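Local coordinates for OmpT protein (Vibrio cholerae serotype O1, PDB 6EHD) that probably works as a general diffusion porin, a beta barrel in the outer membrane through which small solutes and ions can pass, at residues Asp291-Gly296 with Lys307-Val311; Glu20-Leu24 with Tyr101-Gly105. The protein carries 1 engineered substitution. All coordinates share one frame; numbering follows the deposited sequence.

Contact 1 of 2, residues Asp291-Gly296 with Lys307-Val311. With C8E ((hydroxyethyloxy)tri(ethyloxy)octane), chain F.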
loop_
_atom_site.group_PDB
_atom_site.type_symbol
_atom_site.label_atom_id
_atom_site.label_comp_id
_atom_site.label_asym_id
_atom_site.label_seq_id
_atom_site.Cartn_x
_atom_site.Cartn_y
_atom_site.Cartn_z
ATOM N N ASP A 291 -15.496 11.775 6.212
ATOM C CA ASP A 291 -16.672 12.522 5.643
ATOM C C ASP A 291 -16.455 12.742 4.170
ATOM O O ASP A 291 -15.455 13.397 3.780
ATOM C CB ASP A 291 -16.825 13.833 6.375
ATOM C CG ASP A 291 -18.185 14.541 6.062
ATOM O OD1 ASP A 291 -19.201 13.875 6.099
ATOM O OD2 ASP A 291 -18.153 15.697 5.695
ATOM N N GLY A 292 -17.389 12.244 3.339
ATOM C CA GLY A 292 -17.323 12.457 1.918
ATOM C C GLY A 292 -17.008 11.250 1.134
ATOM O O GLY A 292 -17.303 10.106 1.574
ATOM N N THR A 293 -16.375 11.460 -0.022
ATOM C CA THR A 293 -16.140 10.447 -1.034
ATOM C C THR A 293 -14.696 9.888 -1.129
ATOM O O THR A 293 -13.770 10.700 -0.991
ATOM C CB THR A 293 -16.485 11.095 -2.389
ATOM O OG1 THR A 293 -17.907 11.403 -2.398
ATOM C CG2 THR A 293 -16.158 10.199 -3.557
ATOM N N THR A 294 -14.550 8.575 -1.344
ATOM C CA THR A 294 -13.334 7.952 -1.935
ATOM C C THR A 294 -13.700 7.144 -3.143
ATOM O O THR A 294 -14.761 6.461 -3.073
ATOM C CB THR A 294 -12.519 7.110 -0.904
ATOM O OG1 THR A 294 -11.373 6.514 -1.520
ATOM C CG2 THR A 294 -13.329 5.957 -0.297
ATOM N N LEU A 295 -12.874 7.171 -4.216
ATOM C CA LEU A 295 -12.977 6.223 -5.337
ATOM C C LEU A 295 -12.370 4.835 -5.065
ATOM O O LEU A 295 -12.378 3.988 -5.935
ATOM C CB LEU A 295 -12.489 6.805 -6.663
ATOM C CG LEU A 295 -13.157 8.156 -6.972
ATOM C CD1 LEU A 295 -12.593 8.700 -8.271
ATOM C CD2 LEU A 295 -14.670 8.024 -6.994
ATOM N N GLY A 296 -11.782 4.634 -3.861
ATOM C CA GLY A 296 -11.191 3.330 -3.466
ATOM C C GLY A 296 -9.774 3.596 -2.906
ATOM O O GLY A 296 -9.080 4.449 -3.444
ATOM N N LYS A 307 -13.485 -0.269 -1.125
ATOM C CA LYS A 307 -13.988 0.079 -2.491
ATOM C C LYS A 307 -14.634 1.444 -2.457
ATOM O O LYS A 307 -14.987 1.980 -1.388
ATOM C CB LYS A 307 -14.983 -0.982 -3.062
ATOM C CG LYS A 307 -14.397 -2.370 -3.354
ATOM C CD LYS A 307 -13.225 -2.291 -4.341
ATOM C CE LYS A 307 -13.148 -3.446 -5.352
ATOM N NZ LYS A 307 -12.350 -3.045 -6.577
ATOM N N ALA A 308 -14.844 1.984 -3.648
ATOM C CA ALA A 308 -15.486 3.286 -3.782
ATOM C C ALA A 308 -16.722 3.451 -2.916
ATOM O O ALA A 308 -17.563 2.547 -2.829
ATOM C CB ALA A 308 -15.810 3.525 -5.251
ATOM N N THR A 309 -16.804 4.557 -2.197
ATOM C CA THR A 309 -17.879 4.780 -1.193
ATOM C C THR A 309 -18.054 6.268 -0.792
ATOM O O THR A 309 -17.203 7.122 -1.061
ATOM C CB THR A 309 -17.708 3.888 0.085
ATOM O OG1 THR A 309 -18.936 3.888 0.813
ATOM C CG2 THR A 309 -16.655 4.380 1.039
ATOM N N LYS A 310 -19.185 6.574 -0.172
ATOM C CA LYS A 310 -19.446 7.842 0.373
ATOM C C LYS A 310 -19.924 7.643 1.791
ATOM O O LYS A 310 -20.788 6.797 2.043
ATOM C CB LYS A 310 -20.498 8.599 -0.452
ATOM C CG LYS A 310 -20.546 10.085 -0.157
ATOM C CD LYS A 310 -21.333 10.518 1.073
ATOM C CE LYS A 310 -21.239 12.037 1.262
ATOM N NZ LYS A 310 -21.193 12.535 2.678
ATOM N N VAL A 311 -19.378 8.422 2.727
ATOM C CA VAL A 311 -19.797 8.336 4.142
ATOM C C VAL A 311 -20.149 9.710 4.648
ATOM O O VAL A 311 -19.697 10.726 4.102
ATOM C CB VAL A 311 -18.722 7.650 5.061
ATOM C CG1 VAL A 311 -18.306 6.300 4.486
ATOM C CG2 VAL A 311 -17.523 8.549 5.254
HETATM O O9 C8E F . -16.765 0.943 4.316
HETATM C C10 C8E F . -16.588 1.865 5.372
HETATM C C11 C8E F . -15.151 1.806 5.851
HETATM O O12 C8E F . -14.927 3.001 6.615
HETATM C C13 C8E F . -13.553 3.307 6.806
HETATM C C14 C8E F . -13.264 4.730 7.255
HETATM O O15 C8E F . -13.739 5.781 6.361
HETATM C C16 C8E F . -13.059 5.722 5.110
HETATM C C17 C8E F . -13.955 6.395 4.115
HETATM O O18 C8E F . -13.496 7.726 4.046
HETATM C C19 C8E F . -13.010 8.078 2.763
HETATM C C20 C8E F . -14.034 9.060 2.288
HETATM O O21 C8E F . -13.827 10.268 3.003
#
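K310 sends CG out anti to its backbone N (chi1 -164°), then bends at chi2 (-82°) and again at chi4, which lays CE and NZ beside G292 CA and brings the ammonium to rest by the end of its own strand. There K310 NZ donates to V311 O over 2.7 Å, coming from above the carbonyl plane. The same oxygen takes the backbone N-H of G292 from the opposite face, with G292 N 2.9 Å from V311 O, so two donors grip it. On the way K310 CG passes T293 OG1 at 3.7 Å, the two side chains crossing at about a right angle on a shared face of the strand pair. The D291 side chain lies beside that of K310, pointing the same way, but OD1 stays too far from NZ for a salt bridge; its hydrogen bond goes to the backbone N of S313.

T294, T309 and V311 are on the opposite face of the strand pair. With OG1 of T294 anti to the backbone N (chi1 179°), its hydroxyl accepts from G296 N at 3.0 Å, an ST turn that marks where the chain bends, while T294 CG2 faces T309 CG2 at 3.9 Å. The detergent C8E lies along this side, its C19 3.7 Å from T294 CG2.

The backbones run antiparallel: G292–V311 and T294–T309 are hydrogen-bonded pairs flanking the non-hydrogen-bonded pair T293–K310. T294 and T309 bond in both directions, with T294 N 3.0 Å from T309 O.

Strand 293-299 is the middle of a three-stranded antiparallel sheet, with 309-311 along one edge and 304-307 along the other. D291, at the end of strand 281-291, and T293 make backbone bonds with T267 and D265 of strand 263-276, L295 packs on I228 and E230 of strand 227-242, and R109 reaches G296 O.

Contact 2 of 2, residues Glu20-Leu24 with Tyr101-Gly105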
loop_
_atom_site.group_PDB
_atom_site.type_symbol
_atom_site.label_atom_id
_atom_site.label_comp_id
_atom_site.label_asym_id
_atom_site.label_seq_id
_atom_site.Cartn_x
_atom_site.Cartn_y
_atom_site.Cartn_z
ATOM N N GLU A 20 -7.523 -8.574 15.333
ATOM C CA GLU A 20 -8.022 -7.165 15.154
ATOM C C GLU A 20 -9.567 -7.129 15.288
ATOM O O GLU A 20 -10.266 -8.035 14.756
ATOM C CB GLU A 20 -7.570 -6.634 13.752
ATOM C CG GLU A 20 -6.018 -6.439 13.739
ATOM C CD GLU A 20 -5.401 -5.868 12.426
ATOM O OE1 GLU A 20 -5.986 -6.086 11.389
ATOM O OE2 GLU A 20 -4.234 -5.398 12.471
ATOM N N LEU A 21 -10.058 -6.119 16.014
ATOM C CA LEU A 21 -11.485 -5.820 16.181
ATOM C C LEU A 21 -11.729 -4.443 15.581
ATOM O O LEU A 21 -11.005 -3.489 15.955
ATOM C CB LEU A 21 -11.784 -5.760 17.644
ATOM C CG LEU A 21 -11.584 -7.115 18.366
ATOM C CD1 LEU A 21 -10.165 -7.314 18.880
ATOM C CD2 LEU A 21 -12.554 -7.270 19.559
ATOM N N LYS A 22 -12.695 -4.367 14.658
ATOM C CA LYS A 22 -13.059 -3.101 13.979
ATOM C C LYS A 22 -14.513 -2.669 14.308
ATOM O O LYS A 22 -15.445 -3.535 14.265
ATOM C CB LYS A 22 -12.837 -3.211 12.503
ATOM C CG LYS A 22 -11.346 -3.242 12.139
ATOM C CD LYS A 22 -11.099 -3.431 10.643
ATOM C CE LYS A 22 -11.339 -2.176 9.854
ATOM N NZ LYS A 22 -10.935 -2.435 8.459
ATOM N N PHE A 23 -14.686 -1.383 14.670
ATOM C CA PHE A 23 -16.016 -0.827 15.038
ATOM C C PHE A 23 -16.329 0.304 14.062
ATOM O O PHE A 23 -15.818 1.418 14.212
ATOM C CB PHE A 23 -16.026 -0.295 16.457
ATOM C CG PHE A 23 -15.558 -1.292 17.529
ATOM C CD1 PHE A 23 -14.194 -1.586 17.681
ATOM C CD2 PHE A 23 -16.476 -1.875 18.426
ATOM C CE1 PHE A 23 -13.741 -2.502 18.658
ATOM C CE2 PHE A 23 -16.058 -2.802 19.386
ATOM C CZ PHE A 23 -14.685 -3.127 19.523
ATOM N N LEU A 24 -17.054 -0.014 13.013
ATOM C CA LEU A 24 -17.338 0.954 11.934
ATOM C C LEU A 24 -18.729 1.612 12.182
ATOM O O LEU A 24 -19.657 0.915 12.538
ATOM C CB LEU A 24 -17.279 0.313 10.570
ATOM C CG LEU A 24 -15.978 -0.379 10.111
ATOM C CD1 LEU A 24 -16.134 -0.890 8.683
ATOM C CD2 LEU A 24 -14.811 0.598 10.295
ATOM N N TYR A 101 -2.570 2.339 11.403
ATOM C CA TYR A 101 -2.723 0.866 11.471
ATOM C C TYR A 101 -4.056 0.378 10.845
ATOM O O TYR A 101 -4.149 -0.782 10.532
ATOM C CB TYR A 101 -2.641 0.396 12.925
ATOM C CG TYR A 101 -1.287 0.166 13.422
ATOM C CD1 TYR A 101 -0.684 -1.068 13.255
ATOM C CD2 TYR A 101 -0.577 1.160 14.099
ATOM C CE1 TYR A 101 0.660 -1.248 13.672
ATOM C CE2 TYR A 101 0.723 0.947 14.574
ATOM C CZ TYR A 101 1.333 -0.296 14.367
ATOM O OH TYR A 101 2.653 -0.525 14.801
ATOM N N PHE A 102 -5.064 1.246 10.609
ATOM C CA PHE A 102 -6.393 0.879 10.127
ATOM C C PHE A 102 -7.060 1.729 9.042
ATOM O O PHE A 102 -7.550 1.194 8.046
ATOM C CB PHE A 102 -7.441 0.772 11.286
ATOM C CG PHE A 102 -7.229 -0.354 12.257
ATOM C CD1 PHE A 102 -7.569 -1.617 11.924
ATOM C CD2 PHE A 102 -6.651 -0.078 13.540
ATOM C CE1 PHE A 102 -7.400 -2.670 12.861
ATOM C CE2 PHE A 102 -6.538 -1.134 14.491
ATOM C CZ PHE A 102 -6.912 -2.400 14.119
ATOM N N PHE A 103 -7.071 3.054 9.193
ATOM C CA PHE A 103 -8.029 3.895 8.423
ATOM C C PHE A 103 -7.434 4.840 7.364
ATOM O O PHE A 103 -8.144 5.319 6.507
ATOM C CB PHE A 103 -8.886 4.717 9.398
ATOM C CG PHE A 103 -9.691 3.856 10.402
ATOM C CD1 PHE A 103 -10.576 2.870 9.897
ATOM C CD2 PHE A 103 -9.489 3.979 11.772
ATOM C CE1 PHE A 103 -11.285 2.018 10.802
ATOM C CE2 PHE A 103 -10.184 3.132 12.662
ATOM C CZ PHE A 103 -11.094 2.182 12.148
ATOM N N GLY A 104 -6.142 5.174 7.488
ATOM C CA GLY A 104 -5.473 6.075 6.489
ATOM C C GLY A 104 -5.041 5.425 5.222
ATOM O O GLY A 104 -5.231 4.208 5.037
ATOM N N GLY A 105 -4.440 6.245 4.337
ATOM C CA GLY A 105 -4.059 5.905 2.958
ATOM C C GLY A 105 -4.995 6.477 1.895
ATOM O O GLY A 105 -4.834 6.160 0.707
HETATM O O HOH W 1 -2.963 -3.296 11.287
HETATM O O HOH W 2 -8.281 -1.586 8.316
#
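The side chains of E20 and F102 come from opposing sides, one from the strand and one from the loop, and overlap, the carboxylate plane turned 53° from the phenyl ring, with E20 CD 3.8 Å from F102 CE1. K22 passes on the other side of the ring: its CG comes within 4.1 Å of F102 CE1, so aliphatic and carboxylate carbons from two residues of one strand face flank a single phenylalanine. F103 takes the next place along, where L24 CD2 approaches F103 CE1 to 3.8 Å, the two side chains crossing at a slant. Within the loop, F102 CB sits 3.7 Å above the plane of the F103 ring, over its centre, an aliphatic carbon on an aromatic face.

The polar ends are linked through water. One water donates to both E20 OE2 (2.7 Å) and Y101 O; OE2 also bonds Y284 OH, which helps hold the carboxylate in position. The bend of K22 at chi3 (76°) turns its ammonium toward a second water, 2.8 Å from K22 NZ, which donates onward to F102 O and lies in the plane of the F102 ring at its edge.

Residues 101-105 belong to the long loop between barrel strands 80-84 and 121-128, consistent with the porin loop L3 that folds inward to narrow the pore. It lies against strand 9-24, which is flanked by strands 30-47 and 314-324; E286 of strand 281-291 accepts from Y101 N and F103 N.

How the contacts relate
Contact 2 comes first along the chain: both its segments precede contact 1, and the two are about 15 Å apart between centres and about 6 Å between nearest atoms, without touching. Strands of the barrel wall join them. Strand 281-291 holds the loop of contact 2 and runs straight into contact 1, while 314-324, which pairs with both 281-291 and 9-24, follows directly after contact 1. The loop itself also reaches over: N299 of strand 293-299 bonds G104 O, Y297 makes a weak hydrogen bond to F103 O, and R109, of the same loop, reaches contact 1. Together they place an inward-folded loop between the wall at strand 9-24 and the three-stranded sheet of strand 293-299, probably helping define the channel's narrow region.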